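Local coordinates for Emp47p (form2) (Saccharomyces cerevisiae, PDB 2A6Z), which serves as a calcium-independent cargo receptor of the legume-like lectin family, takes part in glycoprotein secretion, and is needed for Emp46p to leave the endoplasmic reticulum, at residues R38-S43 with A208-I213; E66-S71 with P156-V161; S142-L147 with V179-R184. One frame throughout, in Å; residues are numbered along the deposited sequence.

Contact 1 of 3, residues R38-S43 with A208-I213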
ATOM      1  N   ARG A  38      -4.542  -9.200 -13.154  1.00 12.02           N
ATOM      2  CA  ARG A  38      -4.419  -8.347 -11.970  1.00 10.64           C
ATOM      3  C   ARG A  38      -4.932  -9.104 -10.770  1.00  9.95           C
ATOM      4  O   ARG A  38      -5.745 -10.029 -10.888  1.00 13.44           O
ATOM      5  CB  ARG A  38      -5.265  -7.061 -12.158  1.00 12.56           C
ATOM      6  CG  ARG A  38      -6.755  -7.388 -12.264  1.00 17.02           C
ATOM      7  CD  ARG A  38      -7.438  -6.739 -13.423  1.00 17.00           C
ATOM      8  NE  ARG A  38      -8.879  -6.884 -13.351  1.00 20.97           N
ATOM      9  CZ  ARG A  38      -9.669  -7.885 -13.664  1.00 31.96           C
ATOM     10  NH1 ARG A  38      -9.173  -9.017 -14.130  1.00 40.27           N
ATOM     11  NH2 ARG A  38     -10.983  -7.776 -13.508  1.00 53.94           N
ATOM     12  N   ILE A  39      -4.488  -8.705  -9.568  1.00  9.24           N
ATOM     13  CA  ILE A  39      -5.048  -9.226  -8.326  1.00  8.78           C
ATOM     14  C   ILE A  39      -6.110  -8.261  -7.854  1.00  8.84           C
ATOM     15  O   ILE A  39      -5.855  -7.063  -7.635  1.00 10.09           O
ATOM     16  CB  ILE A  39      -3.973  -9.531  -7.272  1.00  9.74           C
ATOM     17  CG1 ILE A  39      -3.123 -10.726  -7.719  1.00 10.70           C
ATOM     18  CG2 ILE A  39      -4.594  -9.721  -5.878  1.00 10.43           C
ATOM     19  CD1 ILE A  39      -1.877 -10.964  -6.874  1.00 12.43           C
ATOM     20  N   VAL A  40      -7.328  -8.783  -7.721  1.00  9.10           N
ATOM     21  CA  VAL A  40      -8.467  -7.996  -7.261  1.00  9.26           C
ATOM     22  C   VAL A  40      -8.599  -8.163  -5.773  1.00  9.03           C
ATOM     23  O   VAL A  40      -8.780  -9.281  -5.303  1.00 11.07           O
ATOM     24  CB  VAL A  40      -9.742  -8.452  -7.978  1.00 10.21           C
ATOM     25  CG1 VAL A  40     -10.921  -7.677  -7.450  1.00 10.97           C
ATOM     26  CG2 VAL A  40      -9.619  -8.284  -9.483  1.00 11.02           C
ATOM     27  N   LEU A  41      -8.514  -7.045  -5.034  1.00  8.44           N
ATOM     28  CA  LEU A  41      -8.597  -7.106  -3.601  1.00  8.49           C
ATOM     29  C   LEU A  41     -10.041  -7.109  -3.113  1.00  8.37           C
ATOM     30  O   LEU A  41     -10.338  -7.709  -2.089  1.00 10.31           O
ATOM     31  CB  LEU A  41      -7.826  -5.927  -2.974  1.00  8.52           C
ATOM     32  CG  LEU A  41      -6.315  -5.945  -3.294  1.00  8.62           C
ATOM     33  CD1 LEU A  41      -5.686  -4.659  -2.747  1.00  9.96           C
ATOM     34  CD2 LEU A  41      -5.631  -7.152  -2.744  1.00 11.32           C
ATOM     35  N   THR A  42     -10.893  -6.324  -3.812  1.00  9.08           N
ATOM     36  CA  THR A  42     -12.305  -6.188  -3.347  1.00  9.66           C
ATOM     37  C   THR A  42     -13.237  -6.533  -4.442  1.00 10.27           C
ATOM     38  O   THR A  42     -13.734  -5.701  -5.165  1.00 12.13           O
ATOM     39  CB  THR A  42     -12.497  -4.733  -2.803  1.00  8.13           C
ATOM     40  OG1 THR A  42     -12.188  -3.718  -3.795  1.00  8.25           O
ATOM     41  CG2 THR A  42     -11.683  -4.512  -1.545  1.00  8.68           C
ATOM     42  N   SER A  43     -13.493  -7.872  -4.566  1.00 10.86           N
ATOM     43  CA  SER A  43     -14.172  -8.375  -5.741  1.00 11.69           C
ATOM     44  C   SER A  43     -15.703  -8.342  -5.689  1.00 11.70           C
ATOM     45  O   SER A  43     -16.310  -8.662  -6.721  1.00 14.37           O
ATOM     46  CB  SER A  43     -13.708  -9.814  -5.998  1.00 15.54           C
ATOM     47  OG  SER A  43     -13.974 -10.677  -4.926  1.00 17.48           O
ATOM     48  N   ALA A 208     -19.539  -1.407  -5.214  1.00 11.03           N
ATOM     49  CA  ALA A 208     -18.666  -2.503  -5.581  1.00 12.95           C
ATOM     50  C   ALA A 208     -17.315  -1.992  -6.071  1.00  9.24           C
ATOM     51  O   ALA A 208     -16.773  -2.471  -7.077  1.00 11.31           O
ATOM     52  CB  ALA A 208     -19.305  -3.411  -6.664  1.00 16.09           C
ATOM     53  N   GLU A 209     -16.788  -0.948  -5.416  1.00  8.49           N
ATOM     54  CA  GLU A 209     -15.480  -0.457  -5.844  1.00  7.46           C
ATOM     55  C   GLU A 209     -14.477  -1.592  -5.817  1.00  6.83           C
ATOM     56  O   GLU A 209     -14.372  -2.343  -4.841  1.00  7.97           O
ATOM     57  CB  GLU A 209     -15.046   0.660  -4.846  1.00  6.97           C
ATOM     58  CG  GLU A 209     -13.770   1.380  -5.345  1.00  7.53           C
ATOM     59  CD  GLU A 209     -13.485   2.719  -4.656  1.00  7.35           C
ATOM     60  OE1 GLU A 209     -14.168   3.046  -3.635  1.00  7.90           O
ATOM     61  OE2 GLU A 209     -12.552   3.416  -5.106  1.00  7.18           O
ATOM     62  N   SER A 210     -13.710  -1.652  -6.934  1.00  7.28           N
ATOM     63  CA  SER A 210     -12.768  -2.774  -7.119  1.00  7.47           C
ATOM     64  C   SER A 210     -11.344  -2.249  -7.104  1.00  6.96           C
ATOM     65  O   SER A 210     -10.924  -1.612  -8.093  1.00  7.46           O
ATOM     66  CB  SER A 210     -13.112  -3.475  -8.447  1.00  8.36           C
ATOM     67  OG  SER A 210     -12.306  -4.641  -8.557  1.00  9.20           O
ATOM     68  N   PHE A 211     -10.646  -2.494  -6.012  1.00  7.28           N
ATOM     69  CA  PHE A 211      -9.231  -2.114  -5.864  1.00  7.28           C
ATOM     70  C   PHE A 211      -8.385  -3.258  -6.413  1.00  7.79           C
ATOM     71  O   PHE A 211      -8.590  -4.410  -6.004  1.00  8.49           O
ATOM     72  CB  PHE A 211      -8.907  -1.863  -4.387  1.00  7.45           C
ATOM     73  CG  PHE A 211      -9.523  -0.601  -3.846  1.00  7.23           C
ATOM     74  CD1 PHE A 211      -8.980   0.634  -4.184  1.00  7.77           C
ATOM     75  CD2 PHE A 211     -10.640  -0.670  -3.033  1.00  7.71           C
ATOM     76  CE1 PHE A 211      -9.523   1.810  -3.668  1.00  8.05           C
ATOM     77  CE2 PHE A 211     -11.145   0.520  -2.490  1.00  8.64           C
ATOM     78  CZ  PHE A 211     -10.599   1.742  -2.817  1.00  8.46           C
ATOM     79  N   GLU A 212      -7.485  -2.942  -7.329  1.00  8.05           N
ATOM     80  CA  GLU A 212      -6.800  -3.953  -8.149  1.00  7.89           C
ATOM     81  C   GLU A 212      -5.307  -3.633  -8.243  1.00  7.36           C
ATOM     82  O   GLU A 212      -4.935  -2.450  -8.371  1.00  8.97           O
ATOM     83  CB  GLU A 212      -7.383  -3.992  -9.539  1.00  8.82           C
ATOM     84  CG  GLU A 212      -8.902  -4.168  -9.497  1.00  9.11           C
ATOM     85  CD  GLU A 212      -9.588  -4.379 -10.796  1.00 10.03           C
ATOM     86  OE1 GLU A 212      -8.918  -4.205 -11.865  1.00  9.66           O
ATOM     87  OE2 GLU A 212     -10.794  -4.734 -10.741  1.00 12.18           O
ATOM     88  N   ILE A 213      -4.492  -4.676  -8.183  1.00  7.11           N
ATOM     89  CA  ILE A 213      -3.027  -4.593  -8.254  1.00  6.89           C
ATOM     90  C   ILE A 213      -2.531  -5.154  -9.563  1.00  7.57           C
ATOM     91  O   ILE A 213      -2.882  -6.288  -9.955  1.00  8.88           O
ATOM     92  CB  ILE A 213      -2.376  -5.315  -7.085  1.00  7.67           C
ATOM     93  CG1 ILE A 213      -2.957  -4.920  -5.734  1.00  8.78           C
ATOM     94  CG2 ILE A 213      -0.858  -5.202  -7.151  1.00  9.16           C
ATOM     95  CD1 ILE A 213      -2.700  -3.428  -5.417  1.00  9.38           C
TER
HETATM   96  O   HOH W   1     -12.263  -5.023 -13.018  1.00 40.66           O
HETATM   97  O   HOH W   2     -16.049  -5.257  -6.553  1.00 18.07           O

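Contact 2 of 3, residues E66-S71 with P156-V161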
ATOM      1  N   GLU A  66       7.547   0.393  -5.661  1.00  7.13           N
ATOM      2  CA  GLU A  66       6.638   0.983  -6.639  1.00  7.02           C
ATOM      3  C   GLU A  66       5.434   0.093  -6.775  1.00  6.52           C
ATOM      4  O   GLU A  66       5.548  -1.072  -7.222  1.00  7.87           O
ATOM      5  CB  GLU A  66       7.319   1.142  -7.992  1.00  7.88           C
ATOM      6  CG  GLU A  66       8.488   2.082  -7.997  1.00  9.96           C
ATOM      7  CD  GLU A  66       9.234   2.271  -9.257  1.00  9.17           C
ATOM      8  OE1 GLU A  66       8.894   1.603 -10.268  1.00 13.55           O
ATOM      9  OE2 GLU A  66      10.165   3.096  -9.287  1.00 11.68           O
ATOM     10  N   TRP A  67       4.265   0.620  -6.447  1.00  6.36           N
ATOM     11  CA  TRP A  67       2.976  -0.119  -6.579  1.00  6.13           C
ATOM     12  C   TRP A  67       2.210   0.440  -7.741  1.00  5.72           C
ATOM     13  O   TRP A  67       1.989   1.655  -7.822  1.00  6.69           O
ATOM     14  CB  TRP A  67       2.170   0.081  -5.293  1.00  6.92           C
ATOM     15  CG  TRP A  67       2.605  -0.657  -4.097  1.00  6.83           C
ATOM     16  CD1 TRP A  67       3.332  -0.206  -3.045  1.00  8.16           C
ATOM     17  CD2 TRP A  67       2.309  -2.051  -3.787  1.00  7.00           C
ATOM     18  NE1 TRP A  67       3.521  -1.212  -2.110  1.00  8.57           N
ATOM     19  CE2 TRP A  67       2.885  -2.334  -2.547  1.00  8.23           C
ATOM     20  CE3 TRP A  67       1.571  -3.035  -4.486  1.00  8.03           C
ATOM     21  CZ2 TRP A  67       2.773  -3.607  -1.943  1.00  8.43           C
ATOM     22  CZ3 TRP A  67       1.489  -4.288  -3.856  1.00  9.11           C
ATOM     23  CH2 TRP A  67       2.083  -4.538  -2.632  1.00  9.37           C
ATOM     24  N   THR A  68       1.724  -0.456  -8.603  1.00  6.54           N
ATOM     25  CA  THR A  68       0.883  -0.069  -9.726  1.00  6.79           C
ATOM     26  C   THR A  68      -0.540  -0.645  -9.443  1.00  6.46           C
ATOM     27  O   THR A  68      -0.694  -1.869  -9.362  1.00  7.32           O
ATOM     28  CB  THR A  68       1.441  -0.637 -11.041  1.00  7.22           C
ATOM     29  OG1 THR A  68       2.764  -0.165 -11.247  1.00  8.64           O
ATOM     30  CG2 THR A  68       0.596  -0.169 -12.212  1.00  9.37           C
ATOM     31  N   PHE A  69      -1.503   0.258  -9.287  1.00  6.62           N
ATOM     32  CA  PHE A  69      -2.841  -0.163  -8.810  1.00  6.78           C
ATOM     33  C   PHE A  69      -3.899   0.666  -9.493  1.00  6.26           C
ATOM     34  O   PHE A  69      -3.624   1.738 -10.046  1.00  6.38           O
ATOM     35  CB  PHE A  69      -2.971  -0.087  -7.292  1.00  7.63           C
ATOM     36  CG  PHE A  69      -3.331   1.322  -6.818  1.00  7.35           C
ATOM     37  CD1 PHE A  69      -4.642   1.622  -6.434  1.00  8.18           C
ATOM     38  CD2 PHE A  69      -2.384   2.347  -6.791  1.00  7.58           C
ATOM     39  CE1 PHE A  69      -5.001   2.892  -6.060  1.00  8.73           C
ATOM     40  CE2 PHE A  69      -2.748   3.613  -6.402  1.00  8.58           C
ATOM     41  CZ  PHE A  69      -4.048   3.907  -6.024  1.00  9.59           C
ATOM     42  N   ARG A  70      -5.144   0.229  -9.381  1.00  6.57           N
ATOM     43  CA  ARG A  70      -6.244   1.064  -9.837  1.00  6.49           C
ATOM     44  C   ARG A  70      -7.475   0.762  -8.968  1.00  6.20           C
ATOM     45  O   ARG A  70      -7.536  -0.214  -8.242  1.00  6.77           O
ATOM     46  CB  ARG A  70      -6.585   0.871 -11.327  1.00  7.42           C
ATOM     47  CG  ARG A  70      -7.172  -0.522 -11.641  1.00  8.72           C
ATOM     48  CD  ARG A  70      -7.418  -0.614 -13.140  1.00  8.97           C
ATOM     49  NE  ARG A  70      -8.094  -1.917 -13.381  1.00 10.13           N
ATOM     50  CZ  ARG A  70      -8.480  -2.303 -14.563  1.00 11.60           C
ATOM     51  NH1 ARG A  70      -8.270  -1.548 -15.618  1.00 11.17           N
ATOM     52  NH2 ARG A  70      -9.095  -3.481 -14.672  1.00 13.01           N
ATOM     53  N   SER A  71      -8.431   1.696  -9.109  1.00  5.87           N
ATOM     54  CA  SER A  71      -9.787   1.502  -8.587  1.00  6.43           C
ATOM     55  C   SER A  71     -10.750   1.685  -9.745  1.00  6.57           C
ATOM     56  O   SER A  71     -10.726   2.724 -10.432  1.00  6.97           O
ATOM     57  CB  SER A  71     -10.106   2.564  -7.507  1.00  6.91           C
ATOM     58  OG  SER A  71     -11.501   2.453  -7.242  1.00  7.91           O
ATOM     59  N   PRO A 156      -3.960   2.595 -14.505  1.00  7.03           N
ATOM     60  CA  PRO A 156      -3.471   2.451 -13.140  1.00  6.95           C
ATOM     61  C   PRO A 156      -2.514   3.556 -12.742  1.00  6.55           C
ATOM     62  O   PRO A 156      -1.800   4.118 -13.588  1.00  9.70           O
ATOM     63  CB  PRO A 156      -2.727   1.101 -13.200  1.00  7.74           C
ATOM     64  CG  PRO A 156      -2.146   1.078 -14.594  1.00  8.68           C
ATOM     65  CD  PRO A 156      -3.303   1.628 -15.435  1.00  8.31           C
ATOM     66  N   SER A 157      -2.527   3.892 -11.467  1.00  6.25           N
ATOM     67  CA  SER A 157      -1.592   4.851 -10.865  1.00  6.35           C
ATOM     68  C   SER A 157      -0.373   4.129 -10.381  1.00  6.19           C
ATOM     69  O   SER A 157      -0.438   2.949 -10.023  1.00  7.13           O
ATOM     70  CB  SER A 157      -2.278   5.539  -9.695  1.00  6.98           C
ATOM     71  OG  SER A 157      -3.425   6.276 -10.035  1.00  7.92           O
ATOM     72  N   THR A 158       0.736   4.914 -10.281  1.00  6.69           N
ATOM     73  CA  THR A 158       1.962   4.349  -9.749  1.00  6.58           C
ATOM     74  C   THR A 158       2.391   5.142  -8.509  1.00  6.02           C
ATOM     75  O   THR A 158       2.667   6.333  -8.595  1.00  6.68           O
ATOM     76  CB  THR A 158       3.125   4.417 -10.772  1.00  8.41           C
ATOM     77  OG1 THR A 158       2.653   3.881 -12.021  1.00  9.33           O
ATOM     78  CG2 THR A 158       4.304   3.574 -10.279  1.00 10.29           C
ATOM     79  N   ILE A 159       2.421   4.437  -7.379  1.00  5.55           N
ATOM     80  CA  ILE A 159       2.910   5.033  -6.124  1.00  5.28           C
ATOM     81  C   ILE A 159       4.347   4.582  -5.953  1.00  5.24           C
ATOM     82  O   ILE A 159       4.609   3.384  -5.879  1.00  6.60           O
ATOM     83  CB  ILE A 159       2.054   4.600  -4.911  1.00  5.82           C
ATOM     84  CG1 ILE A 159       0.612   5.103  -5.065  1.00  7.90           C
ATOM     85  CG2 ILE A 159       2.697   5.064  -3.623  1.00  7.23           C
ATOM     86  CD1 ILE A 159      -0.324   4.550  -4.015  1.00  9.85           C
ATOM     87  N   ARG A 160       5.279   5.559  -5.883  1.00  5.24           N
ATOM     88  CA  ARG A 160       6.701   5.223  -5.747  1.00  5.55           C
ATOM     89  C   ARG A 160       7.173   5.753  -4.409  1.00  5.16           C
ATOM     90  O   ARG A 160       7.174   6.971  -4.146  1.00  5.58           O
ATOM     91  CB  ARG A 160       7.463   5.894  -6.912  1.00  5.75           C
ATOM     92  CG  ARG A 160       8.988   5.673  -6.817  1.00  7.42           C
ATOM     93  CD  ARG A 160       9.623   6.171  -8.158  1.00  8.40           C
ATOM     94  NE  ARG A 160      11.012   5.676  -8.226  1.00  8.11           N
ATOM     95  CZ  ARG A 160      12.079   6.320  -7.782  1.00  7.76           C
ATOM     96  NH1 ARG A 160      11.955   7.567  -7.276  1.00  8.34           N
ATOM     97  NH2 ARG A 160      13.252   5.722  -7.867  1.00  9.19           N
ATOM     98  N   VAL A 161       7.565   4.823  -3.550  1.00  5.19           N
ATOM     99  CA  VAL A 161       8.016   5.121  -2.195  1.00  5.56           C
ATOM    100  C   VAL A 161       9.511   4.917  -2.155  1.00  5.75           C
ATOM    101  O   VAL A 161      10.014   3.842  -2.515  1.00  7.04           O
ATOM    102  CB  VAL A 161       7.365   4.162  -1.165  1.00  6.67           C
ATOM    103  CG1 VAL A 161       7.715   4.610   0.254  1.00  8.18           C
ATOM    104  CG2 VAL A 161       5.880   4.074  -1.404  1.00  7.37           C
TER
HETATM  105  O   HOH W   3       3.562   1.590 -13.128  1.00 11.36           O

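Contact 3 of 3, residues S142-L147 with V179-R184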
ATOM      1  N   SER A 142      -2.549  12.089  10.004  1.00  7.90           N
ATOM      2  CA  SER A 142      -1.596  11.895   8.880  1.00  7.64           C
ATOM      3  C   SER A 142      -0.375  12.753   9.118  1.00  8.78           C
ATOM      4  O   SER A 142      -0.510  13.946   9.440  1.00  9.68           O
ATOM      5  CB  SER A 142      -2.261  12.335   7.586  1.00  7.83           C
ATOM      6  OG  SER A 142      -3.520  11.725   7.400  1.00  7.21           O
ATOM      7  N   PHE A 143       0.820  12.178   8.922  1.00  7.86           N
ATOM      8  CA  PHE A 143       2.013  13.025   9.048  1.00  7.66           C
ATOM      9  C   PHE A 143       2.264  13.786   7.769  1.00  8.06           C
ATOM     10  O   PHE A 143       3.002  14.773   7.825  1.00  8.71           O
ATOM     11  CB  PHE A 143       3.264  12.238   9.506  1.00  8.26           C
ATOM     12  CG  PHE A 143       3.804  11.224   8.489  1.00  7.69           C
ATOM     13  CD1 PHE A 143       4.733  11.660   7.540  1.00  8.83           C
ATOM     14  CD2 PHE A 143       3.381   9.898   8.486  1.00  8.59           C
ATOM     15  CE1 PHE A 143       5.225  10.775   6.584  1.00  9.08           C
ATOM     16  CE2 PHE A 143       3.901   9.007   7.519  1.00  8.94           C
ATOM     17  CZ  PHE A 143       4.815   9.448   6.587  1.00  8.52           C
ATOM     18  N   ALA A 144       1.693  13.337   6.658  1.00  7.64           N
ATOM     19  CA  ALA A 144       1.895  13.974   5.365  1.00  7.93           C
ATOM     20  C   ALA A 144       0.765  13.491   4.461  1.00  7.05           C
ATOM     21  O   ALA A 144       0.198  12.433   4.698  1.00  7.69           O
ATOM     22  CB  ALA A 144       3.258  13.632   4.786  1.00 10.23           C
ATOM     23  N   SER A 145       0.493  14.269   3.418  1.00  8.32           N
ATOM     24  CA  SER A 145      -0.562  13.883   2.492  1.00  7.89           C
ATOM     25  C   SER A 145      -0.474  14.680   1.228  1.00  8.21           C
ATOM     26  O   SER A 145       0.185  15.737   1.171  1.00  9.72           O
ATOM     27  CB  SER A 145      -1.938  14.076   3.152  1.00  9.14           C
ATOM     28  OG  SER A 145      -2.135  15.502   3.396  1.00 10.89           O
ATOM     29  N   CYS A 146      -1.172  14.195   0.199  1.00  6.59           N
ATOM     30  CA  CYS A 146      -1.444  14.979  -0.989  1.00  5.64           C
ATOM     31  C   CYS A 146      -2.829  14.629  -1.488  1.00  5.09           C
ATOM     32  O   CYS A 146      -3.363  13.546  -1.216  1.00  6.14           O
ATOM     33  CB  CYS A 146      -0.387  14.774  -2.086  1.00  6.56           C
ATOM     34  SG  CYS A 146      -0.358  13.108  -2.789  1.00  7.00           S
ATOM     35  N   LEU A 147      -3.399  15.543  -2.286  1.00  4.74           N
ATOM     36  CA  LEU A 147      -4.587  15.184  -3.062  1.00  4.98           C
ATOM     37  C   LEU A 147      -4.191  14.162  -4.106  1.00  5.27           C
ATOM     38  O   LEU A 147      -3.120  14.251  -4.719  1.00  6.17           O
ATOM     39  CB  LEU A 147      -5.169  16.438  -3.735  1.00  5.31           C
ATOM     40  CG  LEU A 147      -5.527  17.574  -2.769  1.00  6.05           C
ATOM     41  CD1 LEU A 147      -6.086  18.751  -3.574  1.00  8.32           C
ATOM     42  CD2 LEU A 147      -6.513  17.127  -1.703  1.00  8.72           C
ATOM     43  N   VAL A 179       5.991  14.402  -7.007  1.00  8.30           N
ATOM     44  CA  VAL A 179       6.062  14.307  -5.555  1.00  6.79           C
ATOM     45  C   VAL A 179       4.721  14.551  -4.914  1.00  6.56           C
ATOM     46  O   VAL A 179       4.049  15.517  -5.198  1.00  9.35           O
ATOM     47  CB  VAL A 179       7.167  15.244  -4.991  1.00  7.80           C
ATOM     48  CG1 VAL A 179       6.966  16.672  -5.371  0.55  7.25           C
ATOM     49  CG2 VAL A 179       7.238  15.110  -3.484  0.55  9.99           C
ATOM     50  N   CYS A 180       4.366  13.654  -3.959  1.00  5.76           N
ATOM     51  CA  CYS A 180       3.202  13.751  -3.103  1.00  5.82           C
ATOM     52  C   CYS A 180       3.597  14.366  -1.758  1.00  5.48           C
ATOM     53  O   CYS A 180       3.062  15.388  -1.350  1.00  6.53           O
ATOM     54  CB  CYS A 180       2.592  12.360  -2.948  1.00  6.85           C
ATOM     55  SG  CYS A 180       1.203  12.222  -1.785  1.00  7.17           S
ATOM     56  N   PHE A 181       4.616  13.741  -1.127  1.00  5.07           N
ATOM     57  CA  PHE A 181       5.150  14.313   0.099  1.00  5.06           C
ATOM     58  C   PHE A 181       6.587  13.803   0.269  1.00  4.67           C
ATOM     59  O   PHE A 181       6.978  12.807  -0.294  1.00  5.01           O
ATOM     60  CB  PHE A 181       4.277  14.007   1.323  1.00  6.13           C
ATOM     61  CG  PHE A 181       4.189  12.528   1.754  1.00  6.47           C
ATOM     62  CD1 PHE A 181       5.237  11.886   2.412  1.00  7.26           C
ATOM     63  CD2 PHE A 181       3.012  11.823   1.542  1.00  8.35           C
ATOM     64  CE1 PHE A 181       5.147  10.591   2.865  1.00  8.65           C
ATOM     65  CE2 PHE A 181       2.899  10.465   2.009  1.00  8.64           C
ATOM     66  CZ  PHE A 181       3.982   9.914   2.687  1.00  9.69           C
ATOM     67  N   GLN A 182       7.314  14.497   1.144  1.00  4.90           N
ATOM     68  CA  GLN A 182       8.619  13.980   1.586  1.00  5.27           C
ATOM     69  C   GLN A 182       8.908  14.481   2.983  1.00  5.02           C
ATOM     70  O   GLN A 182       8.408  15.531   3.412  1.00  6.01           O
ATOM     71  CB  GLN A 182       9.753  14.365   0.627  1.00  5.38           C
ATOM     72  CG  GLN A 182      10.084  15.846   0.608  1.00  6.74           C
ATOM     73  CD  GLN A 182      11.248  16.148  -0.311  1.00  7.26           C
ATOM     74  OE1 GLN A 182      11.208  15.802  -1.475  1.00  9.59           O
ATOM     75  NE2 GLN A 182      12.261  16.805   0.258  1.00  7.99           N
ATOM     76  N   THR A 183       9.773  13.751   3.687  1.00  5.46           N
ATOM     77  CA  THR A 183      10.149  14.142   5.060  1.00  6.16           C
ATOM     78  C   THR A 183      11.453  13.461   5.426  1.00  5.90           C
ATOM     79  O   THR A 183      11.797  12.400   4.901  1.00  6.24           O
ATOM     80  CB  THR A 183       9.042  13.727   6.049  1.00  7.29           C
ATOM     81  OG1 THR A 183       9.384  14.230   7.378  1.00  9.26           O
ATOM     82  CG2 THR A 183       8.869  12.210   6.178  1.00  8.19           C
ATOM     83  N   ARG A 184      12.157  14.058   6.392  1.00  6.91           N
ATOM     84  CA  ARG A 184      13.325  13.468   7.021  1.00  7.36           C
ATOM     85  C   ARG A 184      13.041  13.216   8.511  1.00  7.81           C
ATOM     86  O   ARG A 184      13.951  12.890   9.282  1.00  9.80           O
ATOM     87  CB  ARG A 184      14.569  14.359   6.863  1.00  8.00           C
ATOM     88  CG  ARG A 184      15.048  14.332   5.410  1.00  7.89           C
ATOM     89  CD  ARG A 184      16.329  15.120   5.205  1.00  9.29           C
ATOM     90  NE  ARG A 184      16.837  15.078   3.846  1.00  9.41           N
ATOM     91  CZ  ARG A 184      16.486  15.946   2.899  1.00 10.31           C
ATOM     92  NH1 ARG A 184      15.589  16.863   3.172  1.00 10.77           N
ATOM     93  NH2 ARG A 184      16.990  15.863   1.664  1.00 14.25           N
TER
HETATM   94  O   HOH W   4       3.214  17.079   1.076  1.00 11.75           O

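Contact 1 of 3, residues R38-S43 with A208-I213
Main-chain bonds join Ile39 and Ile213 as an antiparallel hydrogen-bonded pair: Ile39 N gives to Ile213 O at 2.9 Å, and Ile213 N returns a bond to Ile39 O. Leu41 N adds a third, 2.8 Å from Phe211 O. Beyond it the strand pairing ends, and a side chain takes over. Thr42 OG1, held between its own N and carbonyl carbon (chi1 58°), reaches the partner backbone twice, donating to Glu209 O at 2.8 Å and accepting from Phe211 N at 3.0 Å; threonine suits the place because one hydroxyl can do both. A water bridges Thr42 O and Ala208 O.

Among the charged groups, Arg38 NE lies 3.1 Å from Glu212 OE1, a bent salt bridge (139°) that meets the oxygen from above the carboxylate plane. Glu212 OE2 accepts from Ser210 OG at 2.7 Å and from a water shared with Arg38 NH2, while Arg70 is a second salt-bridge partner of OE1. Val40 CG2 lies over one face of the Arg38 guanidinium, toward its rim.

Apolar contact is made by Leu41 CD1, 4.1 Å from Ile213 CG1. These two side chains touch strand 192-200 of the facing sheet, while strands 33-35 and 63-72 flank the pair within its own sheet.

Contact 2 of 3, residues E66-S71 with P156-V161
Glu66 OE2 is gripped by two groups: Arg160 NE, at 2.9 Å, and the hydroxyl of Ser2. The arginine approaches on the anti side of the oxygen, 21° out of the carboxylate plane, while the oxygen lies almost in the guanidinium plane. The Glu66 and Arg160 side chains lie side by side, pointing the same way. Arg160 stretches out from a CG anti to its backbone N (chi1 177°), which carries NE past the Glu66 methylenes to the oxygen. A long, flexible pair of this kind suits a partly exposed sheet face, since the methylenes pack while the charged ends meet. The remaining guanidinium nitrogens are also used, NH1 by Gln174 and NH2 by Val222 O and Ser2.

Thr68 and Thr158 share that face as a non-hydrogen-bonded pair. Thr68 OG1 and Thr158 OG1 stand 4.1 Å apart, and one water bridges them. Thr68 CG2 turns instead to Pro156 CB, at 3.7 Å.

Between the strands, Trp67 pairs with Ile159 and Phe69 with Ser157, each through two N-H to O bonds; Trp67 N to Ile159 O measures 2.8 Å. Their side chains occupy the other face. There Phe69 CE2 presses on Ile159 CD1 at 3.5 Å, the phenyl ring having swung to chi1 84°, and it meets Phe84 of the facing sheet edge-to-face.

The chemistry is thus largely divided by face: Trp67, Phe69 and Ile159 lie on the inner face, with Ser157 beside them, whereas hydroxyls and a salt bridge with further polar partners occupy the other side, where the ion pair probably keeps both residues charged.

Contact 3 of 3, residues S142-L147 with V179-R184
Different first torsions bring the two sulfurs together: Cys146 SG sits between its backbone N and carbonyl carbon (chi1 66°), whereas Cys180 SG lies anti to its backbone N, beside the carbonyl carbon (chi1 175°). The SG atoms of Cys146 and Cys180 are 2.1 Å apart, and the disulfide torsion is -98°, close to the relaxed right angle. Cysteine suits both places because its thiols can oxidise to a covalent bridge; no direct hydrogen bond runs between the two segments.

Strands 144-147 and 178-183 are the last strands of the two different sheets of the lectin beta-sandwich, so the disulfide ties sheet to sheet along one side. Beside it, Cys180 and Phe181 both face Val173 in a classic beta bulge.

The Phe181 side chain points toward segment 142-147 and carries most of the apolar contact. Ala144 CB rests over one face of the Phe181 ring, 3.6 Å from the ring centroid in a CH-pi contact; a methyl group is small enough to come this near. Phe143 approaches the same ring obliquely, Phe143 CE1 lying 3.7 Å from Phe181 CE1. Thr183 CG2 touches Phe143 CE1 at 3.9 Å, its methyl serving the apolar cluster while OG1 bonds to Lys185 N. The Phe181 side chain also touches Leu110 and Leu122.

In the fold
Contacts 1 and 2 are neighbours in one sheet, their centres 13 Å apart, and they join directly because strands 210-220 and 63-72 run side by side. Arg70 NE lies 2.9 Å from Glu212 OE1, giving that carboxylate a second arginine, and Ser71 OG lies 2.6 Å from Glu209 OE2; on the inner face Phe69 CB packs against Ile213 CD1. Contact 3 lies across the chain's centre from contact 1, their centres 25 Å apart, and its centre is about 16 Å from that of contact 2. Only its 179-184 half belongs to their sheet. Contacts 1 and 2 therefore build one sheet from within, while contact 3 links its edge to the other.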